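Local coordinates for methyltransferase domain-containing protein (Serratia marcescens, PDB 7CLF), which probably transfers a methyl group from S-adenosyl-L-methionine to a hydroxyl oxygen of its substrate, as an O-methyltransferase that forms dimers and acts in prodigiosin biosynthesis, at residues D100-P105 and T123-D128; F145-G150 and S177-L182; D226-D231 and Q254-R259; L239-W244 and I272-P277. All coordinates share one frame; numbering follows the deposited sequence.

Contact 1 (D100-P105 and T123-D128); sequences DTFLYP and TVFGDD
The carbonyl oxygen of Thr101 is met by two ring carbons of Phe125, with CE1 at 3.7 Å and CZ only slightly farther. A second carbonyl, that of Phe102, lies near the plane of the same ring, at its edge, with O 3.8 Å from Phe125 CZ. No hydrogen bond joins the two segments, so these approaches of two carbonyl oxygens to the Phe125 ring are their main polar element. They occur where helix 93-107 has a wider turn at 100-103, followed by a kink at Pro105, whose N has no hydrogen to give to the turn before.

The rest is apolar. CB of Pro105 packs on Val124 CG1 at 3.6 Å and, more loosely, on Phe125 CE1. With Val124 chi1 at 166°, CG1 stands opposite the backbone N and meets the proline ring, while CG2 reaches the carbonyl oxygen of Pro105, at 3.5 Å. CG1 also covers one face of the Phe125 ring, off toward its rim, so the branched valine fills the angle between proline and phenylalanine. The Phe102 ring completes the patch, its CD1 4.2 Å from Phe125 CZ, while Thr101 CG2 sits over the centre of one face of the Phe102 ring. The hydroxyl of Thr101 is bonded back to Arg97 O, within its own helix. Gly126, with positive phi, ends helix 121-125 just after the phenylalanine.

The contact thus seats the short helix 121-125 on the kinked part of helix 93-107. Phe102 also reaches Ile134 and Leu135 of helix 131-135, and Tyr104 stacks on Tyr104 of the second subunit.

Contact 2 (F145-G150 and S177-L182); sequences FQEFLG and SGIGSL. With SAH (S-adenosyl-L-homocysteine), chain D.
Gln146 and Gly178 make the closest approach, Gln146 OE1 standing 3.0 Å from Gly178 CA. The amide oxygen is also near Ile179 N, but the angle is too poor for a hydrogen bond. A bend at chi2 (-54°) folds the glutamine chain over the loop and turns its other amide atom to the ligand: NE2 donates to O3' of S-adenosyl-L-homocysteine at 3.0 Å, the angle at the hydrogen being 156°. Glutamine suits the place because one flat group can both lie against the loop and grip the ribose.

Van der Waals packing centres on Ile179, whose methyl CD1 lies against two oxygens, Gln146 O at 3.4 Å and Glu147 OE2 at 3.5 Å, the side chains of Glu147 and Ile179 crossing at about a right angle. Glu147 has its main partner elsewhere, in a salt bridge to Lys210. Lacking a side chain, Gly150 lets Ile179 CG2 come within 3.9 Å of its CA. On the ligand side, Leu149 CD1 touches the sulfur SD at 3.4 Å.

Backbone shape is the third element. Ser177 to Gly180 form a type II' turn, in which Gly178 takes a positive phi that glycine adopts easily, and its lack of a CB also lets Gln146 OE1 sit so close. Gly180 is the N-cap of the next helix. This is the glycine-rich first motif of Rossmann-like methyltransferases, placed between strand 171-175 and helix 181-189 and covered here by helix 139-163, with Phe206 of helix 201-213 also touching Gln146 and Ile179.

Contact 3 (D226-D231 and Q254-R259); sequences DVISGD and QLTILR. With SAH (S-adenosyl-L-homocysteine), chain D.
Ile228 and Ile257 bring their CA atoms to 5.0 Å, where the loop 226-231, with helical angles at 227-229, runs close to helix 251-264. The bulk of the contact is aliphatic: Val227 CG2 meets Ile257 CG2 at 3.6 Å, and Ile228 CG1 meets Ile257 CG1 at the same separation, so the two branches of Ile257 mainly take one residue of the loop each. Thr256 adds its methyl, CG2, against Ile228 O.

Both branches of Val227 are used. At its chi1 of 65°, CG2 makes the closest contact with the helix, while CG1 lies between Ile257 and the adenine, 3.5 Å from N1 of S-adenosyl-L-homocysteine. The same base is read by two hydrogen bonds. Val227 N donates to the ligand's N1 at 3.1 Å, almost straight at 170°. The ligand's amino group N6 donates a hydrogen bond to Asp226 OD1 at 2.9 Å. That oxygen also accepts from Ile228 N at 2.8 Å, from above the carboxylate plane, closing an Asx turn that fixes the aspartate at the base.

In sequence the loop joins strand 220-224 to strand 239-243; it docks on helix 251-264, whose Asn260 bonds Val227 O while Ile261 touches the valine side chain.

Contact 4 (L239-W244 and I272-P277); sequences LIHLGW and IASETP. With SAH (S-adenosyl-L-homocysteine), chain D.
His241 NE2 and Ser274 OG are hydrogen-bonded at 2.8 Å, the hydroxyl lying at the ring edge near its plane. A chi1 of 174° turns the imidazole away from the backbone N and over the neighbouring strand, while its ND1 is bonded to Asp174 OD1 and the serine hydroxyl also to Arg331. Asp174, His241, Ser274 and Arg331 thus make a polar chain, its histidine and serine on the face of the sheet that also carries Ile272.

Around them runs the parallel ladder: Ile272 N to Ile240 O at 2.8 Å, Leu242 N to Ile272 O, Ser274 N to Leu242 O, and Trp244 N to Ser274 O. The amino N of S-adenosyl-L-homocysteine donates to Gly243 O at 2.8 Å. Glycine suits this place, since the His241 ring and Ser274 OG, 3.3 Å from Gly243 CA, press in on it.

Farther out, Leu239 CD1 packs on Ile272 CD1. Trp244 presents the edge of its indole to Thr276, whose OG1 lies in the ring plane 3.2 Å from NE1. Glu275 OE1 bonds weakly to His247, the predicted proton acceptor.

Parallel strands joined through helix 251-264 make this a beta-alpha-beta unit of the Rossmann-like methyltransferase fold, with the cofactor at the strands' C-terminal ends.

In the fold
From the N terminus, contact 1 comes first, closing the short run through helix 110-116 and tying helix 121-125 to helix 93-107 near the dimer interface. Contact 2 then opens and closes before contacts 3 and 4, spanning the rest of helix 139-163 and strand 171-175. The last two cross: 226-231 is followed by 239-244, then 254-259, then 272-277, so the loop before strand 239-243 packs on the helix that contact 4 spans. Contacts 2, 3 and 4 all meet S-adenosyl-L-homocysteine, at its ribose and sulfur, its adenine and its amino group. Leu149 packs on Trp244, and Ile257 on Leu242, linking them; contact 1 stands about 22 Å from contact 2, centre to centre.

Contact 1 (D100-P105 and T123-D128)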
# COMPACT_ATOMS: atom_id res chain seq x y z
N ASP A 100 10.80 1.58 -0.99
CA ASP A 100 11.07 0.32 -1.67
C ASP A 100 12.08 -0.51 -0.88
O ASP A 100 11.93 -1.73 -0.77
CB ASP A 100 11.61 0.59 -3.08
CG ASP A 100 10.53 1.02 -4.10
OD1 ASP A 100 9.32 0.74 -3.89
OD2 ASP A 100 10.92 1.63 -5.13
N THR A 101 13.11 0.14 -0.34
CA THR A 101 14.17 -0.61 0.35
C THR A 101 13.73 -1.05 1.74
O THR A 101 13.91 -2.21 2.12
CB THR A 101 15.46 0.21 0.46
OG1 THR A 101 15.93 0.55 -0.84
CG2 THR A 101 16.55 -0.59 1.17
N PHE A 102 13.14 -0.14 2.52
CA PHE A 102 12.93 -0.39 3.93
C PHE A 102 11.46 -0.53 4.32
O PHE A 102 11.08 -1.55 4.91
CB PHE A 102 13.58 0.71 4.76
CG PHE A 102 15.08 0.80 4.59
CD1 PHE A 102 15.91 -0.18 5.12
CD2 PHE A 102 15.64 1.84 3.87
CE1 PHE A 102 17.29 -0.09 4.95
CE2 PHE A 102 17.02 1.93 3.69
CZ PHE A 102 17.84 0.96 4.23
N LEU A 103 10.62 0.47 4.05
CA LEU A 103 9.31 0.53 4.69
C LEU A 103 8.31 -0.47 4.11
O LEU A 103 7.54 -1.06 4.86
CB LEU A 103 8.74 1.94 4.60
CG LEU A 103 9.54 3.02 5.35
CD1 LEU A 103 8.70 4.29 5.47
CD2 LEU A 103 10.03 2.54 6.73
N TYR A 104 8.26 -0.64 2.78
CA TYR A 104 7.27 -1.57 2.23
C TYR A 104 7.58 -3.00 2.65
O TYR A 104 6.65 -3.71 3.06
CB TYR A 104 7.19 -1.40 0.70
CG TYR A 104 6.10 -2.21 -0.01
CD1 TYR A 104 6.28 -3.55 -0.30
CD2 TYR A 104 4.90 -1.60 -0.42
CE1 TYR A 104 5.31 -4.30 -0.95
CE2 TYR A 104 3.90 -2.35 -1.09
CZ TYR A 104 4.13 -3.69 -1.35
OH TYR A 104 3.19 -4.45 -2.00
N PRO A 105 8.82 -3.49 2.58
CA PRO A 105 9.08 -4.83 3.16
C PRO A 105 8.71 -4.95 4.62
O PRO A 105 8.10 -5.94 5.02
CB PRO A 105 10.59 -5.01 2.94
CG PRO A 105 10.91 -4.13 1.79
CD PRO A 105 9.98 -2.97 1.85
N THR A 123 13.08 -10.52 10.96
CA THR A 123 12.21 -11.38 10.17
C THR A 123 12.24 -11.01 8.68
O THR A 123 12.27 -11.89 7.82
CB THR A 123 10.78 -11.31 10.71
OG1 THR A 123 10.35 -9.96 10.75
CG2 THR A 123 10.73 -11.84 12.12
N VAL A 124 12.28 -9.72 8.37
CA VAL A 124 12.21 -9.29 6.97
C VAL A 124 13.58 -9.30 6.32
O VAL A 124 13.75 -9.78 5.19
CB VAL A 124 11.56 -7.89 6.86
CG1 VAL A 124 11.81 -7.27 5.46
CG2 VAL A 124 10.07 -7.94 7.19
N PHE A 125 14.60 -8.76 6.99
CA PHE A 125 15.90 -8.59 6.35
C PHE A 125 16.91 -9.67 6.73
O PHE A 125 17.91 -9.82 6.02
CB PHE A 125 16.49 -7.22 6.71
CG PHE A 125 15.63 -6.07 6.28
CD1 PHE A 125 15.19 -5.97 4.97
CD2 PHE A 125 15.26 -5.10 7.18
CE1 PHE A 125 14.39 -4.91 4.57
CE2 PHE A 125 14.46 -4.03 6.79
CZ PHE A 125 14.02 -3.94 5.49
N GLY A 126 16.68 -10.40 7.82
CA GLY A 126 17.74 -11.25 8.35
C GLY A 126 18.90 -10.41 8.84
O GLY A 126 20.06 -10.75 8.58
N ASP A 127 18.60 -9.30 9.52
CA ASP A 127 19.59 -8.32 9.94
C ASP A 127 19.27 -7.92 11.37
O ASP A 127 18.18 -7.40 11.64
CB ASP A 127 19.58 -7.10 9.00
CG ASP A 127 20.81 -6.20 9.16
OD1 ASP A 127 21.20 -5.88 10.30
OD2 ASP A 127 21.38 -5.80 8.12
N ASP A 128 20.21 -8.17 12.28
CA ASP A 128 20.02 -7.90 13.70
C ASP A 128 20.56 -6.54 14.14
O ASP A 128 20.47 -6.21 15.33
CB ASP A 128 20.69 -9.01 14.53
CG ASP A 128 19.98 -10.33 14.39
OD1 ASP A 128 18.97 -10.53 15.10
OD2 ASP A 128 20.40 -11.14 13.55

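Contact 2 (F145-G150 and S177-L182)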
# COMPACT_ATOMS: atom_id res chain seq x y z
N PHE A 145 17.25 9.15 2.86
CA PHE A 145 16.54 9.42 4.10
C PHE A 145 16.65 10.88 4.49
O PHE A 145 15.64 11.55 4.75
CB PHE A 145 17.10 8.50 5.19
CG PHE A 145 16.39 8.60 6.51
CD1 PHE A 145 15.10 8.10 6.67
CD2 PHE A 145 17.03 9.15 7.62
CE1 PHE A 145 14.46 8.17 7.88
CE2 PHE A 145 16.40 9.22 8.84
CZ PHE A 145 15.11 8.74 8.97
N GLN A 146 17.88 11.41 4.54
CA GLN A 146 18.06 12.79 4.95
C GLN A 146 17.48 13.77 3.94
O GLN A 146 17.00 14.84 4.32
CB GLN A 146 19.55 13.08 5.17
CG GLN A 146 20.23 12.32 6.32
CD GLN A 146 19.52 12.49 7.67
OE1 GLN A 146 18.78 13.45 7.87
NE2 GLN A 146 19.75 11.56 8.59
N GLU A 147 17.54 13.44 2.64
CA GLU A 147 17.05 14.38 1.64
C GLU A 147 15.54 14.51 1.71
O GLU A 147 15.00 15.62 1.62
CB GLU A 147 17.47 13.96 0.23
CG GLU A 147 18.96 14.06 -0.06
CD GLU A 147 19.44 15.45 -0.41
OE1 GLU A 147 20.57 15.55 -0.91
OE2 GLU A 147 18.71 16.44 -0.19
N PHE A 148 14.82 13.38 1.89
CA PHE A 148 13.37 13.48 1.90
C PHE A 148 12.87 14.07 3.22
O PHE A 148 11.94 14.89 3.22
CB PHE A 148 12.72 12.13 1.53
CG PHE A 148 12.45 11.18 2.68
CD1 PHE A 148 11.40 11.38 3.57
CD2 PHE A 148 13.20 10.01 2.81
CE1 PHE A 148 11.15 10.47 4.61
CE2 PHE A 148 12.96 9.09 3.85
CZ PHE A 148 11.93 9.33 4.75
N LEU A 149 13.50 13.71 4.35
CA LEU A 149 13.12 14.33 5.62
C LEU A 149 13.35 15.83 5.58
O LEU A 149 12.55 16.60 6.13
CB LEU A 149 13.92 13.72 6.77
CG LEU A 149 13.52 12.35 7.32
CD1 LEU A 149 14.43 12.04 8.47
CD2 LEU A 149 12.07 12.31 7.77
N GLY A 150 14.45 16.26 4.95
CA GLY A 150 14.76 17.69 4.88
C GLY A 150 13.66 18.50 4.22
O GLY A 150 13.28 19.57 4.70
N SER A 177 20.29 16.58 14.03
CA SER A 177 19.87 17.57 13.05
C SER A 177 19.55 16.94 11.69
O SER A 177 18.75 17.50 10.94
CB SER A 177 20.97 18.63 12.91
OG SER A 177 20.57 19.75 12.13
N GLY A 178 20.16 15.81 11.37
CA GLY A 178 19.88 15.16 10.11
C GLY A 178 20.60 15.79 8.95
O GLY A 178 21.83 15.68 8.84
N ILE A 179 19.86 16.49 8.09
CA ILE A 179 20.47 17.16 6.95
C ILE A 179 20.94 18.56 7.31
O ILE A 179 21.55 19.23 6.46
CB ILE A 179 19.48 17.20 5.76
CG1 ILE A 179 20.25 17.38 4.44
CG2 ILE A 179 18.42 18.27 5.97
CD1 ILE A 179 19.48 16.94 3.23
N GLY A 180 20.69 19.02 8.53
CA GLY A 180 21.28 20.25 9.01
C GLY A 180 20.61 21.50 8.51
O GLY A 180 21.20 22.58 8.61
N SER A 181 19.40 21.39 7.96
CA SER A 181 18.78 22.57 7.37
C SER A 181 18.28 23.55 8.43
O SER A 181 18.08 24.72 8.11
CB SER A 181 17.63 22.13 6.45
OG SER A 181 16.86 21.14 7.10
N LEU A 182 18.11 23.09 9.67
CA LEU A 182 17.79 24.03 10.75
C LEU A 182 18.99 24.91 11.09
O LEU A 182 18.86 26.14 11.03
CB LEU A 182 17.30 23.26 11.98
CG LEU A 182 16.28 23.89 12.92
CD1 LEU A 182 16.01 22.90 14.09
CD2 LEU A 182 16.68 25.26 13.40
N SAH D . 16.14 16.71 13.23
CA SAH D . 15.76 16.45 11.84
CB SAH D . 15.88 14.95 11.48
CG SAH D . 15.08 13.92 12.28
SD SAH D . 15.46 12.20 11.75
C SAH D . 14.34 16.95 11.61
O SAH D . 13.75 17.58 12.49
OXT SAH D . 13.78 16.77 10.53
C5' SAH D . 16.21 11.76 13.34
C4' SAH D . 17.73 11.98 13.39
O4' SAH D . 18.21 11.60 14.68
C3' SAH D . 18.46 11.11 12.38
O3' SAH D . 19.23 11.92 11.53
C2' SAH D . 19.36 10.22 13.21
O2' SAH D . 20.63 10.04 12.64
C1' SAH D . 19.44 10.94 14.54
N9 SAH D . 19.65 10.00 15.64
C8 SAH D . 18.99 8.82 15.89
N7 SAH D . 19.51 8.26 17.01
C5 SAH D . 20.50 9.06 17.47
C6 SAH D . 21.34 8.95 18.57
N6 SAH D . 21.24 7.90 19.39
N1 SAH D . 22.28 9.94 18.80
C2 SAH D . 22.36 11.02 17.95
N3 SAH D . 21.51 11.12 16.85
C4 SAH D . 20.60 10.15 16.63
O HOH W 1 14.57 21.52 5.34

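Contact 3 (D226-D231 and Q254-R259)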
# COMPACT_ATOMS: atom_id res chain seq x y z
N ASP A 226 26.30 10.12 20.53
CA ASP A 226 25.17 9.22 20.75
C ASP A 226 24.43 9.75 21.96
O ASP A 226 24.98 9.75 23.07
CB ASP A 226 25.64 7.78 20.94
CG ASP A 226 24.49 6.81 21.10
OD1 ASP A 226 23.32 7.23 21.30
OD2 ASP A 226 24.77 5.60 21.02
N VAL A 227 23.20 10.21 21.76
CA VAL A 227 22.44 10.81 22.85
C VAL A 227 21.91 9.75 23.81
O VAL A 227 21.55 10.07 24.95
CB VAL A 227 21.30 11.68 22.27
CG1 VAL A 227 20.28 10.84 21.53
CG2 VAL A 227 20.63 12.51 23.36
N ILE A 228 21.86 8.49 23.38
CA ILE A 228 21.39 7.43 24.27
C ILE A 228 22.52 6.95 25.18
O ILE A 228 22.28 6.62 26.35
CB ILE A 228 20.81 6.27 23.45
CG1 ILE A 228 19.65 6.75 22.58
CG2 ILE A 228 20.31 5.17 24.38
CD1 ILE A 228 19.28 5.73 21.55
N SER A 229 23.74 6.90 24.67
CA SER A 229 24.90 6.42 25.47
C SER A 229 25.49 7.54 26.33
O SER A 229 26.27 7.23 27.21
CB SER A 229 25.95 5.84 24.59
OG SER A 229 26.62 6.85 23.89
N GLY A 230 25.16 8.80 26.06
CA GLY A 230 25.73 9.90 26.85
C GLY A 230 26.91 10.55 26.16
O GLY A 230 27.47 11.49 26.67
N ASP A 231 27.28 10.06 25.00
CA ASP A 231 28.39 10.70 24.28
C ASP A 231 27.91 12.01 23.65
O ASP A 231 27.40 11.94 22.55
CB ASP A 231 28.94 9.73 23.24
CG ASP A 231 30.10 10.34 22.51
OD1 ASP A 231 30.43 11.47 22.81
OD2 ASP A 231 30.63 9.69 21.66
N GLN A 254 13.40 7.23 25.62
CA GLN A 254 13.21 8.68 25.59
C GLN A 254 13.55 9.32 26.93
O GLN A 254 14.06 10.44 26.96
CB GLN A 254 11.77 9.02 25.20
CG GLN A 254 11.41 8.61 23.77
CD GLN A 254 9.97 8.93 23.44
OE1 GLN A 254 9.38 9.83 24.03
NE2 GLN A 254 9.40 8.19 22.49
N LEU A 255 13.31 8.62 28.04
CA LEU A 255 13.72 9.16 29.34
C LEU A 255 15.23 9.16 29.49
O LEU A 255 15.81 10.09 30.05
CB LEU A 255 13.07 8.37 30.47
CG LEU A 255 11.56 8.56 30.54
CD1 LEU A 255 10.91 7.41 31.32
CD2 LEU A 255 11.23 9.90 31.16
N THR A 256 15.89 8.12 28.98
CA THR A 256 17.35 8.04 29.02
C THR A 256 17.99 9.13 28.17
O THR A 256 19.01 9.72 28.55
CB THR A 256 17.78 6.66 28.54
OG1 THR A 256 17.23 5.67 29.41
CG2 THR A 256 19.29 6.54 28.48
N ILE A 257 17.39 9.39 27.01
CA ILE A 257 17.84 10.47 26.13
C ILE A 257 17.66 11.82 26.81
O ILE A 257 18.54 12.68 26.77
CB ILE A 257 17.05 10.41 24.80
CG1 ILE A 257 17.46 9.16 24.01
CG2 ILE A 257 17.22 11.71 24.01
CD1 ILE A 257 16.40 8.66 23.04
N LEU A 258 16.50 12.03 27.43
CA LEU A 258 16.24 13.32 28.03
C LEU A 258 17.07 13.54 29.29
O LEU A 258 17.42 14.68 29.60
CB LEU A 258 14.75 13.45 28.34
CG LEU A 258 13.82 13.62 27.13
CD1 LEU A 258 12.36 13.50 27.57
CD2 LEU A 258 14.08 14.96 26.47
N ARG A 259 17.42 12.47 30.00
CA ARG A 259 18.25 12.63 31.19
C ARG A 259 19.70 12.91 30.82
O ARG A 259 20.36 13.74 31.46
CB ARG A 259 18.14 11.38 32.08
CG ARG A 259 16.82 11.24 32.82
CD ARG A 259 16.88 10.14 33.89
NE ARG A 259 16.10 8.95 33.53
CZ ARG A 259 14.93 8.62 34.07
NH1 ARG A 259 14.36 9.39 35.00
NH2 ARG A 259 14.30 7.52 33.66
N SAH D . 16.14 16.71 13.23
CA SAH D . 15.76 16.45 11.84
CB SAH D . 15.88 14.95 11.48
CG SAH D . 15.08 13.92 12.28
SD SAH D . 15.46 12.20 11.75
C SAH D . 14.34 16.95 11.61
O SAH D . 13.75 17.58 12.49
OXT SAH D . 13.78 16.77 10.53
C5' SAH D . 16.21 11.76 13.34
C4' SAH D . 17.73 11.98 13.39
O4' SAH D . 18.21 11.60 14.68
C3' SAH D . 18.46 11.11 12.38
O3' SAH D . 19.23 11.92 11.53
C2' SAH D . 19.36 10.22 13.21
O2' SAH D . 20.63 10.04 12.64
C1' SAH D . 19.44 10.94 14.54
N9 SAH D . 19.65 10.00 15.64
C8 SAH D . 18.99 8.82 15.89
N7 SAH D . 19.51 8.26 17.01
C5 SAH D . 20.50 9.06 17.47
C6 SAH D . 21.34 8.95 18.57
N6 SAH D . 21.24 7.90 19.39
N1 SAH D . 22.28 9.94 18.80
C2 SAH D . 22.36 11.02 17.95
N3 SAH D . 21.51 11.12 16.85
C4 SAH D . 20.60 10.15 16.63

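Contact 4 (L239-W244 and I272-P277)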
# COMPACT_ATOMS: atom_id res chain seq x y z
N LEU A 239 21.27 26.80 24.16
CA LEU A 239 20.06 26.26 23.52
C LEU A 239 20.38 24.93 22.83
O LEU A 239 21.27 24.86 22.01
CB LEU A 239 19.36 27.24 22.58
CG LEU A 239 18.18 26.60 21.86
CD1 LEU A 239 17.16 26.11 22.85
CD2 LEU A 239 17.55 27.52 20.84
N ILE A 240 19.63 23.90 23.19
CA ILE A 240 19.78 22.59 22.56
C ILE A 240 18.41 22.20 22.02
O ILE A 240 17.39 22.42 22.68
CB ILE A 240 20.30 21.54 23.56
CG1 ILE A 240 21.69 21.95 24.06
CG2 ILE A 240 20.38 20.16 22.94
CD1 ILE A 240 22.17 21.13 25.23
N HIS A 241 18.40 21.66 20.80
CA HIS A 241 17.19 21.22 20.13
C HIS A 241 17.33 19.76 19.75
O HIS A 241 18.43 19.27 19.48
CB HIS A 241 16.91 22.06 18.86
CG HIS A 241 15.75 21.59 18.03
ND1 HIS A 241 15.92 21.00 16.80
CD2 HIS A 241 14.41 21.70 18.22
CE1 HIS A 241 14.74 20.75 16.27
NE2 HIS A 241 13.80 21.17 17.11
N LEU A 242 16.19 19.07 19.76
CA LEU A 242 16.07 17.68 19.35
C LEU A 242 14.83 17.58 18.47
O LEU A 242 13.71 17.66 18.98
CB LEU A 242 15.96 16.78 20.58
CG LEU A 242 15.88 15.28 20.34
CD1 LEU A 242 17.22 14.78 19.83
CD2 LEU A 242 15.49 14.59 21.63
N GLY A 243 15.02 17.44 17.16
CA GLY A 243 13.88 17.44 16.27
C GLY A 243 13.52 16.10 15.67
O GLY A 243 14.32 15.48 14.96
N TRP A 244 12.32 15.65 15.94
CA TRP A 244 11.82 14.40 15.30
C TRP A 244 12.69 13.18 15.60
O TRP A 244 12.87 12.40 14.73
CB TRP A 244 11.59 14.64 13.81
CG TRP A 244 10.14 14.48 13.48
CD1 TRP A 244 9.09 14.59 14.34
CD2 TRP A 244 9.58 14.12 12.21
NE1 TRP A 244 7.92 14.32 13.69
CE2 TRP A 244 8.19 14.03 12.39
CE3 TRP A 244 10.12 13.84 10.96
CZ2 TRP A 244 7.33 13.69 11.34
CZ3 TRP A 244 9.28 13.50 9.93
CH2 TRP A 244 7.90 13.43 10.12
N ILE A 272 14.75 22.34 23.71
CA ILE A 272 13.50 22.28 22.94
C ILE A 272 13.48 20.97 22.17
O ILE A 272 14.41 20.68 21.41
CB ILE A 272 13.35 23.47 21.97
CG1 ILE A 272 13.36 24.79 22.72
CG2 ILE A 272 12.04 23.33 21.13
CD1 ILE A 272 13.30 26.02 21.81
N ALA A 273 12.42 20.18 22.36
CA ALA A 273 12.17 19.05 21.48
C ALA A 273 10.96 19.38 20.61
O ALA A 273 9.99 19.99 21.07
CB ALA A 273 11.95 17.76 22.28
N SER A 274 11.03 19.02 19.33
CA SER A 274 9.94 19.23 18.39
C SER A 274 9.48 17.88 17.85
O SER A 274 10.29 17.09 17.36
CB SER A 274 10.34 20.17 17.25
OG SER A 274 11.46 19.72 16.51
N GLU A 275 8.18 17.64 17.96
CA GLU A 275 7.59 16.37 17.55
C GLU A 275 6.26 16.67 16.87
O GLU A 275 5.81 17.82 16.82
CB GLU A 275 7.41 15.44 18.75
CG GLU A 275 8.72 15.00 19.38
CD GLU A 275 9.33 13.81 18.66
OE1 GLU A 275 8.61 12.82 18.43
OE2 GLU A 275 10.52 13.86 18.31
N THR A 276 5.63 15.63 16.32
CA THR A 276 4.29 15.74 15.74
C THR A 276 3.40 14.83 16.56
O THR A 276 3.20 13.66 16.21
CB THR A 276 4.25 15.36 14.26
OG1 THR A 276 4.76 14.03 14.08
CG2 THR A 276 5.05 16.34 13.42
N PRO A 277 2.86 15.31 17.67
CA PRO A 277 2.23 14.43 18.65
C PRO A 277 0.82 14.02 18.24
O PRO A 277 0.17 14.65 17.40
CB PRO A 277 2.20 15.28 19.92
CG PRO A 277 2.11 16.69 19.41
CD PRO A 277 2.84 16.72 18.10
N SAH D . 16.14 16.71 13.23
CA SAH D . 15.76 16.45 11.84
CB SAH D . 15.88 14.95 11.48
CG SAH D . 15.08 13.92 12.28
SD SAH D . 15.46 12.20 11.75
C SAH D . 14.34 16.95 11.61
O SAH D . 13.75 17.58 12.49
OXT SAH D . 13.78 16.77 10.53
C5' SAH D . 16.21 11.76 13.34
C4' SAH D . 17.73 11.98 13.39
O4' SAH D . 18.21 11.60 14.68
C3' SAH D . 18.46 11.11 12.38
O3' SAH D . 19.23 11.92 11.53
C2' SAH D . 19.36 10.22 13.21
O2' SAH D . 20.63 10.04 12.64
C1' SAH D . 19.44 10.94 14.54
N9 SAH D . 19.65 10.00 15.64
C8 SAH D . 18.99 8.82 15.89
N7 SAH D . 19.51 8.26 17.01
C5 SAH D . 20.50 9.06 17.47
C6 SAH D . 21.34 8.95 18.57
N6 SAH D . 21.24 7.90 19.39
N1 SAH D . 22.28 9.94 18.80
C2 SAH D . 22.36 11.02 17.95
N3 SAH D . 21.51 11.12 16.85
C4 SAH D . 20.60 10.15 16.63
O HOH W 2 12.76 14.76 19.07